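Local coordinates for FAD-dependent pyridine nucleotide-disulphide oxidoreductase (Desulfovibrio vulgaris, PDB 3IWA), which probably passes electrons from a pyridine nucleotide through FAD to a disulphide or related acceptor, at residues A[161-166]-A[245-250]; A[221-226]-A[240-245]. One frame throughout, in Å; residues are numbered along the deposited sequence.

Both contacts lie in what is probably the NAD(P)-binding domain, and their centres are 12 Å apart. Contact 1 joins two neighbouring strands of the parallel sheet. Contact 2 joins the loop leading into strand 225-230 to the hairpin turn after strand 235-240, in the small antiparallel sheet that packs on one face of the parallel one. Leu-245 belongs to both: it lies on strand 244-246, which leads from the turn of contact 2 toward the parallel sheet of contact 1. The contacts also touch directly, Val-165 CG1 lying 3.9 Å from Val-225 CG2. The bound calcium ion is about 10 Å from the side chain of Asp-246 in contact 1.

Contact 1 of 2, residues A[161-166]-A[245-250]; sequences KAVIVG and LDADLV
Lys-161 begins strand 161-165, and both its N and its O bond to the turn at Asp-248 and Leu-249. Its N donates to Asp-248 OD2 at 2.7 Å, reaching that oxygen on the syn side and tilted from the carboxylate plane. The Asp-248 side chain can do this because CG sits between its own N and carbonyl carbon (chi1 46°). The other oxygen, OD1, takes the N-H of Ser-160, so one carboxylate receives two successive backbone amides. Lys-161 O accepts from Leu-249 N at 3.0 Å, with a weak second bond from Asp-248 N. The lysine chain crosses that of Asp-246 at a slant, with Lys-161 CB 3.3 Å from Asp-246 O; the charged ends stay too far apart for a salt bridge.

Strands 161-165 and 249-252 are parallel neighbours in a Rossmann-type sheet, probably that of the NAD(P)-binding domain.

Ala-162 pairs with Leu-249, and its CB lies on the same face as the Leu-249 side chain. Helix 169-182 packs here through Leu-178, which touches both. Ala-162 CA also makes a C-H contact of 3.2 Å to Leu-249 O.

Val-163 N donates to the same oxygen, Leu-249 O, at 2.9 Å. Its side chain is on the opposite face, with that of Val-250, and Val-238 of strand 235-240 packs on both. CG2 lies anti to the carbonyl carbon and reaches Ala-247 CB at 3.6 Å. Val-163 CG2 also touches CB of Leu-245, on strand 244-246 of the antiparallel sheet.

The strand ends at Val-165 and leads into Gly-166, the first glycine of a likely GxGxxG loop, where a side chain would run into the Val-165 carbonyl O. Val-165 itself meets Val-250 methyl to methyl, with CG2 and CG1 3.9 Å apart.

Contact 2 of 2, residues A[221-226]-A[240-245]; sequences TGEKVV and TDKRTL
Glu-223 OE2 takes two hydrogen bonds from the turn at 240-243. Thr-240 OG1 donates to it at 2.6 Å, from the anti side and tilted out of the carboxylate plane. Arg-243 NE donates at 2.7 Å to the syn lone pair of Glu-223 OE2, and that oxygen lies close to the guanidinium plane. The second oxygen, Glu-223 OE1, receives Arg-243 NH1 at 2.8 Å. This is a side-on, two-nitrogen salt bridge with the flat groups nearly coplanar, 24° apart. It fixes the rotation of the buried carboxylate and would be expected to favour its charged form. The Glu-223 chain gets there by running extended, CG lying anti to the backbone N (chi1 -168°). Lys-242 CB packs against Glu-223 CD.

Thr-240 and Arg-243 bound the tight turn of a beta hairpin, between strands 235-240 and 244-246 of a three-stranded antiparallel sheet. Strand 225-230 lies on the other side of 235-240. Val-225 and Thr-240 form a non-hydrogen-bonded pair there, their side chains diverging. Within the turn, Thr-240 OG1 accepts from Lys-242 N and, at 2.9 Å, from Arg-243 N. This is an ST turn and an ST motif sharing one hydroxyl. That oxygen is therefore gripped by two backbone amides while its proton goes to the glutamate.

The loop 222-224 is tied to the same hairpin by three more bonds. The Lys-242 chain is extended, and its NZ meets Gly-222 O at 3.1 Å, from above the carbonyl plane. Lys-224 N donates to Asp-241 OD1 at 3.1 Å, reaching it from above the carboxylate. Asp-241 N returns a bond to Lys-224 O at 3.0 Å, so the two residues are joined both ways. Beside them, Val-226 CG2 touches Asp-241 CB.

Contact 1 of 2, residues A[161-166]-A[245-250]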
ATOM      1  N   LYS A 161     -25.909  27.479  14.706  1.00 53.42           N
ATOM      2  CA  LYS A 161     -25.919  27.041  13.316  1.00 51.89           C
ATOM      3  C   LYS A 161     -24.631  27.356  12.562  1.00 49.48           C
ATOM      4  O   LYS A 161     -24.144  28.494  12.567  1.00 48.89           O
ATOM      5  CB  LYS A 161     -27.136  27.606  12.596  1.00 52.61           C
ATOM      6  CG  LYS A 161     -28.473  27.080  13.149  1.00 55.34           C
ATOM      7  CD  LYS A 161     -29.561  26.973  12.084  1.00 59.07           C
ATOM      8  CE  LYS A 161     -30.800  26.263  12.630  1.00 61.47           C
ATOM      9  NZ  LYS A 161     -31.936  27.189  12.864  1.00 63.91           N
ATOM     10  N   ALA A 162     -24.093  26.311  11.923  1.00 46.91           N
ATOM     11  CA  ALA A 162     -22.914  26.402  11.067  1.00 45.22           C
ATOM     12  C   ALA A 162     -23.287  26.096   9.619  1.00 43.69           C
ATOM     13  O   ALA A 162     -23.918  25.083   9.344  1.00 42.16           O
ATOM     14  CB  ALA A 162     -21.827  25.453  11.534  1.00 44.71           C
ATOM     15  N   VAL A 163     -22.891  26.984   8.709  1.00 41.95           N
ATOM     16  CA  VAL A 163     -22.934  26.672   7.295  1.00 41.65           C
ATOM     17  C   VAL A 163     -21.502  26.562   6.730  1.00 40.89           C
ATOM     18  O   VAL A 163     -20.690  27.463   6.912  1.00 40.89           O
ATOM     19  CB  VAL A 163     -23.736  27.730   6.527  1.00 41.67           C
ATOM     20  CG1 VAL A 163     -23.499  27.583   4.991  1.00 39.23           C
ATOM     21  CG2 VAL A 163     -25.222  27.615   6.944  1.00 40.89           C
ATOM     22  N   ILE A 164     -21.198  25.442   6.076  1.00 40.12           N
ATOM     23  CA  ILE A 164     -19.884  25.234   5.477  1.00 38.43           C
ATOM     24  C   ILE A 164     -20.010  25.503   3.996  1.00 37.67           C
ATOM     25  O   ILE A 164     -20.784  24.865   3.314  1.00 37.60           O
ATOM     26  CB  ILE A 164     -19.342  23.787   5.748  1.00 38.89           C
ATOM     27  CG1 ILE A 164     -18.856  23.634   7.203  1.00 39.27           C
ATOM     28  CG2 ILE A 164     -18.157  23.481   4.846  1.00 35.97           C
ATOM     29  CD1 ILE A 164     -19.602  22.697   8.045  1.00 43.85           C
ATOM     30  N   VAL A 165     -19.267  26.481   3.507  1.00 37.88           N
ATOM     31  CA  VAL A 165     -19.227  26.820   2.094  1.00 37.73           C
ATOM     32  C   VAL A 165     -18.044  26.095   1.436  1.00 38.35           C
ATOM     33  O   VAL A 165     -16.870  26.506   1.602  1.00 37.63           O
ATOM     34  CB  VAL A 165     -19.067  28.337   1.865  1.00 37.95           C
ATOM     35  CG1 VAL A 165     -19.087  28.635   0.326  1.00 36.89           C
ATOM     36  CG2 VAL A 165     -20.155  29.131   2.637  1.00 37.03           C
ATOM     37  N   GLY A 166     -18.373  25.022   0.710  1.00 38.59           N
ATOM     38  CA  GLY A 166     -17.402  24.111   0.126  1.00 38.74           C
ATOM     39  C   GLY A 166     -17.493  22.696   0.690  1.00 39.11           C
ATOM     40  O   GLY A 166     -17.382  22.508   1.887  1.00 39.73           O
ATOM     41  N   LEU A 245     -30.497  30.375   4.686  1.00 51.73           N
ATOM     42  CA  LEU A 245     -30.067  29.531   5.803  1.00 51.65           C
ATOM     43  C   LEU A 245     -29.642  30.433   6.939  1.00 51.40           C
ATOM     44  O   LEU A 245     -28.921  31.409   6.743  1.00 51.79           O
ATOM     45  CB  LEU A 245     -28.874  28.650   5.402  1.00 51.21           C
ATOM     46  CG  LEU A 245     -29.067  27.640   4.267  1.00 51.62           C
ATOM     47  CD1 LEU A 245     -27.752  27.283   3.624  1.00 50.67           C
ATOM     48  CD2 LEU A 245     -29.789  26.392   4.765  1.00 51.14           C
ATOM     49  N   ASP A 246     -30.094  30.113   8.133  1.00 51.34           N
ATOM     50  CA  ASP A 246     -29.579  30.786   9.319  1.00 51.45           C
ATOM     51  C   ASP A 246     -28.190  30.215   9.654  1.00 50.13           C
ATOM     52  O   ASP A 246     -28.021  28.993   9.719  1.00 49.83           O
ATOM     53  CB  ASP A 246     -30.522  30.594  10.528  1.00 51.80           C
ATOM     54  CG  ASP A 246     -31.884  31.291  10.365  1.00 52.57           C
ATOM     55  OD1 ASP A 246     -31.934  32.500  10.050  1.00 53.19           O
ATOM     56  OD2 ASP A 246     -32.905  30.617  10.611  1.00 55.02           O
ATOM     57  N   ALA A 247     -27.224  31.097   9.876  1.00 48.99           N
ATOM     58  CA  ALA A 247     -25.912  30.698  10.351  1.00 49.18           C
ATOM     59  C   ALA A 247     -25.304  31.767  11.232  1.00 48.86           C
ATOM     60  O   ALA A 247     -25.186  32.899  10.808  1.00 48.55           O
ATOM     61  CB  ALA A 247     -24.972  30.435   9.181  1.00 48.40           C
ATOM     62  N   ASP A 248     -24.888  31.392  12.440  1.00 49.21           N
ATOM     63  CA  ASP A 248     -24.043  32.257  13.258  1.00 49.46           C
ATOM     64  C   ASP A 248     -22.555  31.939  13.070  1.00 48.28           C
ATOM     65  O   ASP A 248     -21.695  32.658  13.551  1.00 47.98           O
ATOM     66  CB  ASP A 248     -24.446  32.218  14.751  1.00 49.85           C
ATOM     67  CG  ASP A 248     -24.679  30.803  15.276  1.00 51.51           C
ATOM     68  OD1 ASP A 248     -23.865  30.285  16.073  1.00 56.75           O
ATOM     69  OD2 ASP A 248     -25.694  30.204  14.914  1.00 53.34           O
ATOM     70  N   LEU A 249     -22.257  30.838  12.399  1.00 48.22           N
ATOM     71  CA  LEU A 249     -20.873  30.512  11.967  1.00 47.07           C
ATOM     72  C   LEU A 249     -20.921  30.071  10.505  1.00 45.76           C
ATOM     73  O   LEU A 249     -21.702  29.200  10.150  1.00 45.14           O
ATOM     74  CB  LEU A 249     -20.279  29.379  12.818  1.00 46.91           C
ATOM     75  CG  LEU A 249     -18.856  28.913  12.483  1.00 47.59           C
ATOM     76  CD1 LEU A 249     -17.816  29.940  12.902  1.00 48.24           C
ATOM     77  CD2 LEU A 249     -18.576  27.579  13.140  1.00 46.34           C
ATOM     78  N   VAL A 250     -20.070  30.680   9.692  1.00 44.81           N
ATOM     79  CA  VAL A 250     -19.896  30.320   8.304  1.00 44.48           C
ATOM     80  C   VAL A 250     -18.417  30.002   8.042  1.00 44.19           C
ATOM     81  O   VAL A 250     -17.535  30.850   8.248  1.00 43.99           O
ATOM     82  CB  VAL A 250     -20.365  31.449   7.373  1.00 44.61           C
ATOM     83  CG1 VAL A 250     -20.052  31.114   5.944  1.00 42.94           C
ATOM     84  CG2 VAL A 250     -21.865  31.716   7.585  1.00 44.14           C
TER

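Contact 2 of 2, residues A[221-226]-A[240-245]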
ATOM      1  N   THR A 221     -25.950  20.691  -3.093  1.00 46.41           N
ATOM      2  CA  THR A 221     -25.069  20.782  -4.256  1.00 46.48           C
ATOM      3  C   THR A 221     -25.720  21.581  -5.398  1.00 47.25           C
ATOM      4  O   THR A 221     -26.915  21.881  -5.379  1.00 47.95           O
ATOM      5  CB  THR A 221     -24.646  19.357  -4.745  1.00 46.67           C
ATOM      6  OG1 THR A 221     -25.795  18.524  -4.922  1.00 45.44           O
ATOM      7  CG2 THR A 221     -23.718  18.698  -3.722  1.00 46.10           C
ATOM      8  N   GLY A 222     -24.940  21.916  -6.412  1.00 47.45           N
ATOM      9  CA  GLY A 222     -25.411  22.803  -7.440  1.00 47.96           C
ATOM     10  C   GLY A 222     -26.025  24.084  -6.887  1.00 48.29           C
ATOM     11  O   GLY A 222     -26.985  24.600  -7.456  1.00 48.75           O
ATOM     12  N   GLU A 223     -25.438  24.620  -5.809  1.00 48.47           N
ATOM     13  CA  GLU A 223     -26.009  25.748  -5.081  1.00 48.13           C
ATOM     14  C   GLU A 223     -24.975  26.821  -4.777  1.00 48.35           C
ATOM     15  O   GLU A 223     -23.909  26.537  -4.232  1.00 47.54           O
ATOM     16  CB  GLU A 223     -26.649  25.241  -3.805  1.00 48.57           C
ATOM     17  CG  GLU A 223     -27.514  26.293  -3.120  1.00 49.15           C
ATOM     18  CD  GLU A 223     -28.596  25.726  -2.252  1.00 47.96           C
ATOM     19  OE1 GLU A 223     -29.071  24.604  -2.496  1.00 46.56           O
ATOM     20  OE2 GLU A 223     -29.010  26.453  -1.329  1.00 51.69           O
ATOM     21  N   LYS A 224     -25.306  28.058  -5.151  1.00 48.71           N
ATOM     22  CA  LYS A 224     -24.369  29.181  -5.132  1.00 49.60           C
ATOM     23  C   LYS A 224     -24.676  30.140  -3.988  1.00 49.17           C
ATOM     24  O   LYS A 224     -25.844  30.405  -3.705  1.00 50.04           O
ATOM     25  CB  LYS A 224     -24.425  29.960  -6.462  1.00 50.26           C
ATOM     26  CG  LYS A 224     -23.524  31.212  -6.484  1.00 53.57           C
ATOM     27  CD  LYS A 224     -23.495  31.947  -7.846  1.00 58.84           C
ATOM     28  CE  LYS A 224     -22.144  32.669  -8.077  1.00 61.87           C
ATOM     29  NZ  LYS A 224     -21.882  33.110  -9.503  1.00 64.15           N
ATOM     30  N   VAL A 225     -23.628  30.686  -3.370  1.00 48.20           N
ATOM     31  CA  VAL A 225     -23.786  31.661  -2.304  1.00 47.53           C
ATOM     32  C   VAL A 225     -23.964  33.019  -2.988  1.00 47.29           C
ATOM     33  O   VAL A 225     -23.129  33.442  -3.798  1.00 46.37           O
ATOM     34  CB  VAL A 225     -22.580  31.690  -1.299  1.00 47.43           C
ATOM     35  CG1 VAL A 225     -22.696  32.888  -0.381  1.00 46.99           C
ATOM     36  CG2 VAL A 225     -22.499  30.427  -0.479  1.00 44.99           C
ATOM     37  N   VAL A 226     -25.064  33.685  -2.654  1.00 46.87           N
ATOM     38  CA  VAL A 226     -25.408  34.975  -3.253  1.00 46.68           C
ATOM     39  C   VAL A 226     -25.039  36.159  -2.366  1.00 46.54           C
ATOM     40  O   VAL A 226     -24.561  37.179  -2.868  1.00 47.58           O
ATOM     41  CB  VAL A 226     -26.897  35.016  -3.664  1.00 46.71           C
ATOM     42  CG1 VAL A 226     -27.422  36.429  -3.651  1.00 47.48           C
ATOM     43  CG2 VAL A 226     -27.065  34.396  -5.072  1.00 45.12           C
ATOM     44  N   THR A 240     -28.505  31.753  -0.472  1.00 43.80           N
ATOM     45  CA  THR A 240     -28.080  31.097  -1.682  1.00 45.28           C
ATOM     46  C   THR A 240     -29.043  31.481  -2.796  1.00 47.23           C
ATOM     47  O   THR A 240     -30.014  32.213  -2.544  1.00 46.98           O
ATOM     48  CB  THR A 240     -28.010  29.578  -1.503  1.00 45.31           C
ATOM     49  OG1 THR A 240     -29.324  29.024  -1.440  1.00 42.68           O
ATOM     50  CG2 THR A 240     -27.220  29.211  -0.220  1.00 44.72           C
ATOM     51  N   ASP A 241     -28.765  31.016  -4.019  1.00 48.93           N
ATOM     52  CA  ASP A 241     -29.693  31.209  -5.147  1.00 50.58           C
ATOM     53  C   ASP A 241     -30.940  30.319  -5.047  1.00 51.58           C
ATOM     54  O   ASP A 241     -31.845  30.393  -5.898  1.00 53.09           O
ATOM     55  CB  ASP A 241     -29.000  31.014  -6.516  1.00 50.86           C
ATOM     56  CG  ASP A 241     -28.387  29.601  -6.714  1.00 52.42           C
ATOM     57  OD1 ASP A 241     -28.265  28.810  -5.736  1.00 52.67           O
ATOM     58  OD2 ASP A 241     -28.006  29.294  -7.872  1.00 54.04           O
ATOM     59  N   LYS A 242     -31.006  29.493  -4.010  1.00 51.91           N
ATOM     60  CA  LYS A 242     -32.130  28.590  -3.825  1.00 52.38           C
ATOM     61  C   LYS A 242     -32.847  28.698  -2.474  1.00 52.53           C
ATOM     62  O   LYS A 242     -33.967  28.200  -2.340  1.00 52.84           O
ATOM     63  CB  LYS A 242     -31.640  27.161  -4.035  1.00 52.67           C
ATOM     64  CG  LYS A 242     -31.182  26.901  -5.486  1.00 54.40           C
ATOM     65  CD  LYS A 242     -31.054  25.406  -5.784  1.00 57.57           C
ATOM     66  CE  LYS A 242     -30.332  25.154  -7.126  1.00 60.15           C
ATOM     67  NZ  LYS A 242     -29.959  23.693  -7.362  1.00 61.09           N
ATOM     68  N   ARG A 243     -32.209  29.312  -1.470  1.00 51.98           N
ATOM     69  CA  ARG A 243     -32.795  29.381  -0.137  1.00 51.85           C
ATOM     70  C   ARG A 243     -32.091  30.382   0.763  1.00 51.69           C
ATOM     71  O   ARG A 243     -31.088  30.994   0.381  1.00 51.27           O
ATOM     72  CB  ARG A 243     -32.825  27.990   0.526  1.00 51.70           C
ATOM     73  CG  ARG A 243     -31.497  27.537   1.190  1.00 52.86           C
ATOM     74  CD  ARG A 243     -31.311  26.002   1.204  1.00 52.29           C
ATOM     75  NE  ARG A 243     -31.210  25.467  -0.160  1.00 53.83           N
ATOM     76  CZ  ARG A 243     -31.987  24.515  -0.689  1.00 55.45           C
ATOM     77  NH1 ARG A 243     -31.788  24.130  -1.937  1.00 56.03           N
ATOM     78  NH2 ARG A 243     -32.943  23.918   0.010  1.00 56.55           N
ATOM     79  N   THR A 244     -32.646  30.527   1.963  1.00 51.63           N
ATOM     80  CA  THR A 244     -32.050  31.304   3.043  1.00 51.87           C
ATOM     81  C   THR A 244     -31.744  30.347   4.200  1.00 52.04           C
ATOM     82  O   THR A 244     -32.615  29.580   4.619  1.00 51.95           O
ATOM     83  CB  THR A 244     -32.998  32.435   3.533  1.00 52.32           C
ATOM     84  OG1 THR A 244     -33.162  33.401   2.487  1.00 52.65           O
ATOM     85  CG2 THR A 244     -32.437  33.141   4.794  1.00 51.84           C
ATOM     86  N   LEU A 245     -30.497  30.375   4.686  1.00 51.73           N
ATOM     87  CA  LEU A 245     -30.067  29.531   5.803  1.00 51.65           C
ATOM     88  C   LEU A 245     -29.642  30.433   6.939  1.00 51.40           C
ATOM     89  O   LEU A 245     -28.921  31.409   6.743  1.00 51.79           O
ATOM     90  CB  LEU A 245     -28.874  28.650   5.402  1.00 51.21           C
ATOM     91  CG  LEU A 245     -29.067  27.640   4.267  1.00 51.62           C
ATOM     92  CD1 LEU A 245     -27.752  27.283   3.624  1.00 50.67           C
ATOM     93  CD2 LEU A 245     -29.789  26.392   4.765  1.00 51.14           C
TER